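Local atomic coordinates of polycyclic ketone monooxygenase (Myceliophthora thermophila, PDB entry 5MQ6), a protein that catalyses enantioselective Baeyer-Villiger oxidation of ketones, polycyclic ones especially, inserting one oxygen atom next to the carbonyl to give esters or lactones with the help of FAD and NADPH. Residues G224-P232 and L474-S482; K380-L388 and H586-T594. One frame throughout, in Å; residues are numbered along the deposited sequence.

Contact 1. Residues G224-P232 and L474-S482; sequences GILTNPQVP and LSTGYVTPS. With NDP (NADPH dihydro-nicotinamide-adenine-dinucleotide phosphate), chain C.
P229 and Y478 meet in a single backbone bridge, where two extended connections lie beside both FAD and NADPH, an arrangement consistent with the two-dinucleotide-binding-domain (Rossmann-type) flavoprotein fold. Two main-chain hydrogen bonds flank this bridge. V479 N reaches N228 O at 2.9 Å in a nearly straight bond (164°), and Q230 N donates to G477 O.

Side chains add two further hydrogen bonds, one of them weak. T476 OG1 donates to Q230 O, 3.0 Å away, tying a loop side chain to the backbone of strand 230-232. Q230 holds CG between its backbone N and carbonyl carbon (chi1 56°) and then runs extended, which lays its amide beside the backbone of 476-479. NE2 makes the weak bond, to T476 O (3.3 Å), while OE1 accepts from a water that in turn accepts from T480 N. Another water links T227 N to V479 O.

Apolar contacts fill the space alongside. L226 puts CB over one face of the Y478 ring, 3.9 Å from CG, and sets CD2 against P481 CG at 3.7 Å. V231 CG1 and L474 CD1 are tight, at 3.4 Å.

The cofactors close the arrangement. FAD touches L226, T227 and Y478, and NADPH lies against 475-478. The Y478 ring turns its edge to the NADPH phosphate, with CE1 3.6 Å from O1N, and its OH is hydrogen-bonded to N125. Losing the ring to an alanine here is likely to leave L226 CB without its aromatic partner and N125 without this hydroxyl, and to open a gap beside the two cofactors. At G477 a side chain has no place, since a CB would collide with NADPH O1A; the bare CA comes within 3.2 Å of the bridging pyrophosphate oxygen O3.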
loop_
_atom_site.group_PDB
_atom_site.type_symbol
_atom_site.label_atom_id
_atom_site.label_comp_id
_atom_site.label_asym_id
_atom_site.label_seq_id
_atom_site.Cartn_x
_atom_site.Cartn_y
_atom_site.Cartn_z
ATOM N N GLY A 224 -5.053 0.286 -5.895
ATOM C CA GLY A 224 -4.078 -0.038 -4.823
ATOM C C GLY A 224 -2.681 0.545 -5.054
ATOM O O GLY A 224 -2.445 1.343 -5.976
ATOM N N ILE A 225 -1.771 0.156 -4.158
ATOM C CA ILE A 225 -0.426 0.715 -4.130
ATOM C C ILE A 225 0.693 -0.347 -4.053
ATOM O O ILE A 225 1.816 -0.064 -4.460
ATOM C CB ILE A 225 -0.225 1.686 -2.934
ATOM C CG1 ILE A 225 -0.695 1.063 -1.565
ATOM C CG2 ILE A 225 -0.969 2.980 -3.144
ATOM C CD1 ILE A 225 -0.386 1.921 -0.289
ATOM N N LEU A 226 0.401 -1.528 -3.479
ATOM C CA LEU A 226 1.419 -2.623 -3.305
ATOM C C LEU A 226 0.827 -3.886 -3.960
ATOM O O LEU A 226 0.260 -4.786 -3.286
ATOM C CB LEU A 226 1.779 -2.794 -1.827
ATOM C CG LEU A 226 2.464 -1.515 -1.206
ATOM C CD1 LEU A 226 2.227 -1.409 0.320
ATOM C CD2 LEU A 226 3.944 -1.426 -1.557
ATOM N N THR A 227 0.919 -3.894 -5.296
ATOM C CA THR A 227 0.066 -4.718 -6.177
ATOM C C THR A 227 0.811 -5.670 -7.086
ATOM O O THR A 227 0.268 -6.666 -7.501
ATOM C CB THR A 227 -0.829 -3.784 -7.046
ATOM O OG1 THR A 227 -0.023 -2.771 -7.698
ATOM C CG2 THR A 227 -1.914 -3.094 -6.078
ATOM N N ASN A 228 2.074 -5.363 -7.344
ATOM C CA ASN A 228 2.867 -6.017 -8.380
ATOM C C ASN A 228 4.133 -6.492 -7.745
ATOM O O ASN A 228 5.065 -5.669 -7.578
ATOM C CB ASN A 228 3.169 -4.973 -9.437
ATOM C CG ASN A 228 1.927 -4.661 -10.252
ATOM O OD1 ASN A 228 1.065 -3.797 -9.881
ATOM N ND2 ASN A 228 1.783 -5.415 -11.332
ATOM N N PRO A 229 4.171 -7.771 -7.342
ATOM C CA PRO A 229 5.362 -8.292 -6.646
ATOM C C PRO A 229 6.596 -8.059 -7.496
ATOM O O PRO A 229 6.542 -8.361 -8.687
ATOM C CB PRO A 229 5.089 -9.791 -6.525
ATOM C CG PRO A 229 3.649 -9.943 -6.706
ATOM C CD PRO A 229 3.206 -8.839 -7.605
ATOM N N GLN A 230 7.691 -7.544 -6.893
ATOM C CA GLN A 230 8.962 -7.417 -7.600
ATOM C C GLN A 230 9.984 -8.358 -7.057
ATOM O O GLN A 230 9.817 -8.956 -5.981
ATOM C CB GLN A 230 9.516 -5.990 -7.495
ATOM C CG GLN A 230 9.677 -5.484 -6.037
ATOM C CD GLN A 230 10.308 -4.109 -5.950
ATOM O OE1 GLN A 230 10.145 -3.247 -6.838
ATOM N NE2 GLN A 230 11.023 -3.879 -4.854
ATOM N N VAL A 231 11.048 -8.480 -7.835
ATOM C CA VAL A 231 12.282 -9.174 -7.435
ATOM C C VAL A 231 13.469 -8.348 -7.863
ATOM O O VAL A 231 13.416 -7.598 -8.867
ATOM C CB VAL A 231 12.424 -10.584 -8.020
ATOM C CG1 VAL A 231 11.271 -11.421 -7.524
ATOM C CG2 VAL A 231 12.472 -10.546 -9.541
ATOM N N PRO A 232 14.544 -8.475 -7.093
ATOM C CA PRO A 232 15.766 -7.774 -7.464
ATOM C C PRO A 232 16.405 -8.456 -8.659
ATOM O O PRO A 232 16.211 -9.656 -8.835
ATOM C CB PRO A 232 16.643 -7.930 -6.229
ATOM C CG PRO A 232 16.090 -9.123 -5.502
ATOM C CD PRO A 232 14.729 -9.422 -5.965
ATOM N N LEU A 474 11.048 -15.337 -1.712
ATOM C CA LEU A 474 11.309 -13.979 -2.147
ATOM C C LEU A 474 10.286 -13.091 -1.435
ATOM O O LEU A 474 9.078 -13.125 -1.673
ATOM C CB LEU A 474 11.208 -13.832 -3.664
ATOM C CG LEU A 474 12.157 -14.704 -4.531
ATOM C CD1 LEU A 474 11.997 -14.385 -6.033
ATOM C CD2 LEU A 474 13.622 -14.583 -4.134
ATOM N N SER A 475 10.801 -12.368 -0.461
ATOM C CA SER A 475 10.042 -11.424 0.328
ATOM C C SER A 475 10.656 -10.065 -0.007
ATOM O O SER A 475 11.102 -9.301 0.884
ATOM C CB SER A 475 10.230 -11.805 1.782
ATOM O OG SER A 475 9.851 -10.776 2.554
ATOM N N THR A 476 10.699 -9.793 -1.314
ATOM C CA THR A 476 11.393 -8.668 -1.867
ATOM C C THR A 476 10.410 -7.543 -2.277
ATOM O O THR A 476 10.798 -6.526 -2.886
ATOM C CB THR A 476 12.262 -9.126 -3.021
ATOM O OG1 THR A 476 11.539 -10.104 -3.766
ATOM C CG2 THR A 476 13.517 -9.805 -2.447
ATOM N N GLY A 477 9.156 -7.690 -1.909
ATOM C CA GLY A 477 8.300 -6.555 -1.918
ATOM C C GLY A 477 7.635 -6.392 -3.271
ATOM O O GLY A 477 7.538 -7.361 -4.022
ATOM N N TYR A 478 7.150 -5.175 -3.519
ATOM C CA TYR A 478 6.235 -4.805 -4.625
ATOM C C TYR A 478 6.741 -3.571 -5.283
ATOM O O TYR A 478 7.407 -2.768 -4.663
ATOM C CB TYR A 478 4.826 -4.449 -4.092
ATOM C CG TYR A 478 4.276 -5.514 -3.213
ATOM C CD1 TYR A 478 4.748 -5.659 -1.903
ATOM C CD2 TYR A 478 3.312 -6.455 -3.697
ATOM C CE1 TYR A 478 4.267 -6.692 -1.069
ATOM C CE2 TYR A 478 2.809 -7.490 -2.847
ATOM C CZ TYR A 478 3.298 -7.614 -1.530
ATOM O OH TYR A 478 2.838 -8.600 -0.648
ATOM N N VAL A 479 6.341 -3.343 -6.530
ATOM C CA VAL A 479 6.631 -2.037 -7.172
ATOM C C VAL A 479 6.191 -0.887 -6.226
ATOM O O VAL A 479 5.086 -0.919 -5.643
ATOM C CB VAL A 479 5.961 -1.876 -8.559
ATOM C CG1 VAL A 479 6.189 -0.463 -9.153
ATOM C CG2 VAL A 479 6.492 -2.928 -9.520
ATOM N N THR A 480 7.098 0.084 -6.053
ATOM C CA THR A 480 6.814 1.178 -5.170
ATOM C C THR A 480 5.418 1.879 -5.413
ATOM O O THR A 480 4.971 2.011 -6.565
ATOM C CB THR A 480 7.959 2.215 -5.168
ATOM O OG1 THR A 480 7.598 3.272 -4.305
ATOM C CG2 THR A 480 8.227 2.826 -6.537
ATOM N N PRO A 481 4.748 2.315 -4.315
ATOM C CA PRO A 481 3.529 3.104 -4.466
ATOM C C PRO A 481 3.734 4.378 -5.281
ATOM O O PRO A 481 2.769 4.875 -5.915
ATOM C CB PRO A 481 3.168 3.433 -3.010
ATOM C CG PRO A 481 3.595 2.176 -2.260
ATOM C CD PRO A 481 4.944 1.924 -2.875
ATOM N N SER A 482 4.983 4.880 -5.262
ATOM C CA SER A 482 5.393 6.140 -5.938
ATOM C C SER A 482 5.609 6.015 -7.435
ATOM O O SER A 482 5.934 6.973 -8.097
ATOM C CB SER A 482 6.679 6.713 -5.300
ATOM O OG SER A 482 6.349 7.291 -4.043
HETATM P PA NDP C . 9.490 -4.518 1.326
HETATM O O1A NDP C . 9.693 -3.817 -0.062
HETATM O O2A NDP C . 9.097 -3.768 2.574
HETATM O O5B NDP C . 10.796 -5.419 1.576
HETATM C C5B NDP C . 11.533 -6.024 0.532
HETATM C C4B NDP C . 12.797 -6.498 1.219
HETATM O O4B NDP C . 13.679 -7.124 0.251
HETATM C C3B NDP C . 13.549 -5.334 1.873
HETATM O O3B NDP C . 13.903 -5.702 3.220
HETATM C C2B NDP C . 14.711 -5.177 0.916
HETATM O O2B NDP C . 15.887 -4.543 1.497
HETATM C C1B NDP C . 14.955 -6.599 0.461
HETATM N N9A NDP C . 15.760 -6.623 -0.762
HETATM C C8A NDP C . 15.537 -5.962 -1.944
HETATM N N7A NDP C . 16.524 -6.206 -2.827
HETATM C C5A NDP C . 17.371 -7.031 -2.160
HETATM C C6A NDP C . 18.645 -7.654 -2.492
HETATM N N6A NDP C . 19.150 -7.426 -3.698
HETATM N N1A NDP C . 19.228 -8.431 -1.555
HETATM C C2A NDP C . 18.703 -8.652 -0.308
HETATM N N3A NDP C . 17.544 -8.107 0.099
HETATM C C4A NDP C . 16.877 -7.303 -0.802
HETATM O O3 NDP C . 8.376 -5.652 1.198
HETATM P PN NDP C . 7.429 -6.384 2.325
HETATM O O1N NDP C . 6.606 -7.437 1.516
HETATM O O2N NDP C . 8.245 -6.908 3.486
HETATM O O5D NDP C . 6.454 -5.217 2.880
HETATM C C5D NDP C . 5.717 -4.412 1.897
HETATM C C4D NDP C . 4.605 -3.617 2.557
HETATM O O4D NDP C . 3.544 -4.492 3.000
HETATM C C3D NDP C . 5.095 -3.037 3.886
HETATM O O3D NDP C . 6.120 -1.976 3.810
HETATM C C2D NDP C . 3.766 -2.793 4.633
HETATM O O2D NDP C . 3.090 -1.593 4.134
HETATM C C1D NDP C . 3.046 -4.109 4.342
HETATM P P2B NDP C . 16.041 -2.931 1.403
HETATM O O1X NDP C . 15.690 -2.594 -0.053
HETATM O O2X NDP C . 17.495 -2.583 1.636
HETATM O O3X NDP C . 15.179 -2.336 2.526
HETATM O O HOH W 1 2.415 0.976 -7.022
HETATM O O HOH W 2 3.016 -2.195 -6.702
HETATM O O HOH W 3 9.738 -0.276 -6.706
#

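Contact 2. Residues K380-L388 and H586-T594; sequences KIAEHLGRL and HAGWFASVT
H384 turns the edge of its imidazole into one face of the W589 indole, an edge-to-face aromatic pair in which CE1 stands 3.4 Å above the ring plane, over its centre, with the planes at 60°. The motif is a helix, 378-406, packed on an irregular turn that leads into a 3-10 turn beginning at A591. One face of the imidazole carries L388 CD1, offset toward the rim. At the edge of the W589 ring, in its plane, lies F590 CD1, while R387 brings the edge of its guanidinium to the indole, NH2 lying 3.6 Å from W589 CH2.

H384 also supplies the polar link. CG anti to the backbone N (chi1 171°) swings the imidazole out toward 586-594, where NE2 donates to W589 O at 2.9 Å, in the carbonyl plane and on a lone pair, although the bond is bent (146°). One imidazole thus holds both the ring and the backbone of W589, whose NE1 bonds to S363 O.

Beside it the packing is apolar: I381 CG2 meets A591 CB at 3.5 Å, and L385 CD2 rests 3.4 Å from S592 CA.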
loop_
_atom_site.group_PDB
_atom_site.type_symbol
_atom_site.label_atom_id
_atom_site.label_comp_id
_atom_site.label_asym_id
_atom_site.label_seq_id
_atom_site.Cartn_x
_atom_site.Cartn_y
_atom_site.Cartn_z
ATOM N N LYS A 380 15.160 27.566 7.203
ATOM C CA LYS A 380 13.894 27.033 7.691
ATOM C C LYS A 380 13.811 25.535 7.474
ATOM O O LYS A 380 13.320 24.863 8.312
ATOM C CB LYS A 380 12.694 27.750 7.058
ATOM C CG LYS A 380 12.551 29.173 7.534
ATOM C CD LYS A 380 12.396 29.270 9.035
ATOM C CE LYS A 380 12.211 30.706 9.477
ATOM N NZ LYS A 380 11.694 30.666 10.874
ATOM N N ILE A 381 14.315 25.027 6.364
ATOM C CA ILE A 381 14.377 23.581 6.183
ATOM C C ILE A 381 15.263 22.902 7.238
ATOM O O ILE A 381 14.899 21.845 7.766
ATOM C CB ILE A 381 14.864 23.202 4.774
ATOM C CG1 ILE A 381 13.882 23.641 3.659
ATOM C CG2 ILE A 381 15.155 21.702 4.640
ATOM C CD1 ILE A 381 12.461 23.775 4.066
ATOM N N ALA A 382 16.426 23.488 7.507
ATOM C CA ALA A 382 17.374 22.918 8.472
ATOM C C ALA A 382 16.772 22.850 9.877
ATOM O O ALA A 382 16.979 21.901 10.599
ATOM C CB ALA A 382 18.677 23.733 8.510
ATOM N N GLU A 383 16.015 23.872 10.234
ATOM C CA GLU A 383 15.378 23.951 11.498
ATOM C C GLU A 383 14.281 22.857 11.596
ATOM O O GLU A 383 14.095 22.268 12.621
ATOM C CB GLU A 383 14.785 25.326 11.578
ATOM C CG GLU A 383 14.287 25.762 12.910
ATOM C CD GLU A 383 13.500 27.094 12.839
ATOM O OE1 GLU A 383 12.891 27.465 13.865
ATOM O OE2 GLU A 383 13.457 27.781 11.788
ATOM N N HIS A 384 13.546 22.650 10.506
ATOM C CA HIS A 384 12.485 21.622 10.401
ATOM C C HIS A 384 13.134 20.258 10.542
ATOM O O HIS A 384 12.657 19.436 11.318
ATOM C CB HIS A 384 11.789 21.749 9.013
ATOM C CG HIS A 384 10.816 20.629 8.664
ATOM N ND1 HIS A 384 9.657 20.409 9.363
ATOM C CD2 HIS A 384 10.799 19.750 7.633
ATOM C CE1 HIS A 384 8.991 19.402 8.815
ATOM N NE2 HIS A 384 9.645 19.003 7.739
ATOM N N LEU A 385 14.212 20.013 9.814
ATOM C CA LEU A 385 14.861 18.764 9.961
ATOM C C LEU A 385 15.451 18.556 11.373
ATOM O O LEU A 385 15.378 17.445 11.912
ATOM C CB LEU A 385 15.947 18.552 8.942
ATOM C CG LEU A 385 15.590 18.512 7.470
ATOM C CD1 LEU A 385 16.869 18.226 6.723
ATOM C CD2 LEU A 385 14.583 17.456 7.111
ATOM N N GLY A 386 16.031 19.595 11.953
ATOM C CA GLY A 386 16.560 19.468 13.275
ATOM C C GLY A 386 15.498 19.080 14.242
ATOM O O GLY A 386 15.706 18.149 15.027
ATOM N N ARG A 387 14.340 19.746 14.140
ATOM C CA ARG A 387 13.190 19.462 15.001
ATOM C C ARG A 387 12.744 17.969 14.904
ATOM O O ARG A 387 12.569 17.254 15.923
ATOM C CB ARG A 387 12.002 20.427 14.766
ATOM C CG ARG A 387 10.869 20.254 15.810
ATOM C CD ARG A 387 9.602 21.052 15.491
ATOM N NE ARG A 387 8.924 20.601 14.262
ATOM C CZ ARG A 387 8.292 19.440 14.115
ATOM N NH1 ARG A 387 8.238 18.567 15.121
ATOM N NH2 ARG A 387 7.702 19.123 12.954
ATOM N N LEU A 388 12.587 17.490 13.684
ATOM C CA LEU A 388 12.132 16.118 13.441
ATOM C C LEU A 388 13.154 15.097 13.913
ATOM O O LEU A 388 12.779 14.123 14.537
ATOM C CB LEU A 388 11.835 15.876 11.977
ATOM C CG LEU A 388 10.620 16.631 11.461
ATOM C CD1 LEU A 388 10.622 16.470 9.979
ATOM C CD2 LEU A 388 9.332 16.064 12.042
ATOM N N HIS A 586 3.512 23.182 0.045
ATOM C CA HIS A 586 3.739 22.247 1.140
ATOM C C HIS A 586 5.014 21.394 1.047
ATOM O O HIS A 586 5.280 20.599 1.973
ATOM C CB HIS A 586 2.520 21.312 1.229
ATOM C CG HIS A 586 1.296 21.982 1.735
ATOM N ND1 HIS A 586 0.918 21.930 3.046
ATOM C CD2 HIS A 586 0.367 22.749 1.110
ATOM C CE1 HIS A 586 -0.215 22.598 3.203
ATOM N NE2 HIS A 586 -0.542 23.152 2.049
ATOM N N ALA A 587 5.804 21.565 -0.037
ATOM C CA ALA A 587 6.904 20.683 -0.411
ATOM C C ALA A 587 8.068 20.706 0.598
ATOM O O ALA A 587 8.719 19.690 0.830
ATOM C CB ALA A 587 7.384 21.005 -1.834
ATOM N N GLY A 588 8.280 21.840 1.223
ATOM C CA GLY A 588 9.321 21.992 2.254
ATOM C C GLY A 588 9.183 20.992 3.393
ATOM O O GLY A 588 10.181 20.497 3.872
ATOM N N TRP A 589 7.961 20.637 3.769
ATOM C CA TRP A 589 7.766 19.574 4.762
ATOM C C TRP A 589 8.559 18.318 4.385
ATOM O O TRP A 589 9.200 17.704 5.231
ATOM C CB TRP A 589 6.280 19.234 4.969
ATOM C CG TRP A 589 6.103 18.422 6.168
ATOM C CD1 TRP A 589 6.220 17.074 6.261
ATOM C CD2 TRP A 589 5.818 18.889 7.476
ATOM N NE1 TRP A 589 6.014 16.664 7.573
ATOM C CE2 TRP A 589 5.784 17.756 8.333
ATOM C CE3 TRP A 589 5.595 20.168 8.023
ATOM C CZ2 TRP A 589 5.546 17.856 9.716
ATOM C CZ3 TRP A 589 5.352 20.278 9.372
ATOM C CH2 TRP A 589 5.354 19.119 10.222
ATOM N N PHE A 590 8.560 17.980 3.105
ATOM C CA PHE A 590 9.103 16.694 2.669
ATOM C C PHE A 590 10.595 16.641 2.361
ATOM O O PHE A 590 11.139 15.591 1.988
ATOM C CB PHE A 590 8.194 16.075 1.628
ATOM C CG PHE A 590 6.743 15.984 2.099
ATOM C CD1 PHE A 590 6.321 14.923 2.894
ATOM C CD2 PHE A 590 5.837 16.972 1.807
ATOM C CE1 PHE A 590 5.017 14.868 3.408
ATOM C CE2 PHE A 590 4.500 16.899 2.260
ATOM C CZ PHE A 590 4.076 15.818 3.059
ATOM N N ALA A 591 11.285 17.745 2.650
ATOM C CA ALA A 591 12.760 17.682 2.825
ATOM C C ALA A 591 13.174 16.662 3.867
ATOM O O ALA A 591 14.298 16.143 3.822
ATOM C CB ALA A 591 13.286 19.033 3.239
ATOM N N SER A 592 12.255 16.378 4.805
ATOM C CA SER A 592 12.410 15.249 5.702
ATOM C C SER A 592 12.900 13.970 5.042
ATOM O O SER A 592 13.540 13.172 5.659
ATOM C CB SER A 592 11.105 14.952 6.411
ATOM O OG SER A 592 10.147 14.434 5.497
ATOM N N VAL A 593 12.619 13.775 3.775
ATOM C CA VAL A 593 12.924 12.537 3.120
ATOM C C VAL A 593 14.364 12.517 2.539
ATOM O O VAL A 593 14.885 11.474 2.241
ATOM C CB VAL A 593 11.770 12.288 2.145
ATOM C CG1 VAL A 593 12.185 11.812 0.789
ATOM C CG2 VAL A 593 10.766 11.366 2.828
ATOM N N THR A 594 15.015 13.665 2.458
ATOM C CA THR A 594 16.378 13.768 1.948
ATOM C C THR A 594 17.365 12.852 2.528
ATOM O O THR A 594 18.132 12.260 1.795
ATOM C CB THR A 594 16.923 15.135 2.298
ATOM O OG1 THR A 594 16.019 16.081 1.744
ATOM C CG2 THR A 594 18.312 15.340 1.721
#

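Overall arrangement
The two contacts illustrate how chemistry follows place in the fold. Contact 1 is buried, its centre about 9 Å from the centre of the chain, and joins extended segments beside both cofactors; contact 2 is partly buried, its centre about 24 Å from that of the chain, away from the annotated sites, and sets a long helix against a turn. They share no helix or strand and do not touch, though their segments alternate along the sequence. Near the cofactors the segments are joined by backbone bonds and by side-chain-to-backbone ones, with waters bridging between them. In contact 2 no backbone-to-backbone bond joins the segments: an aromatic pair and aliphatic contacts do most of the work, with one side-chain-to-carbonyl hydrogen bond.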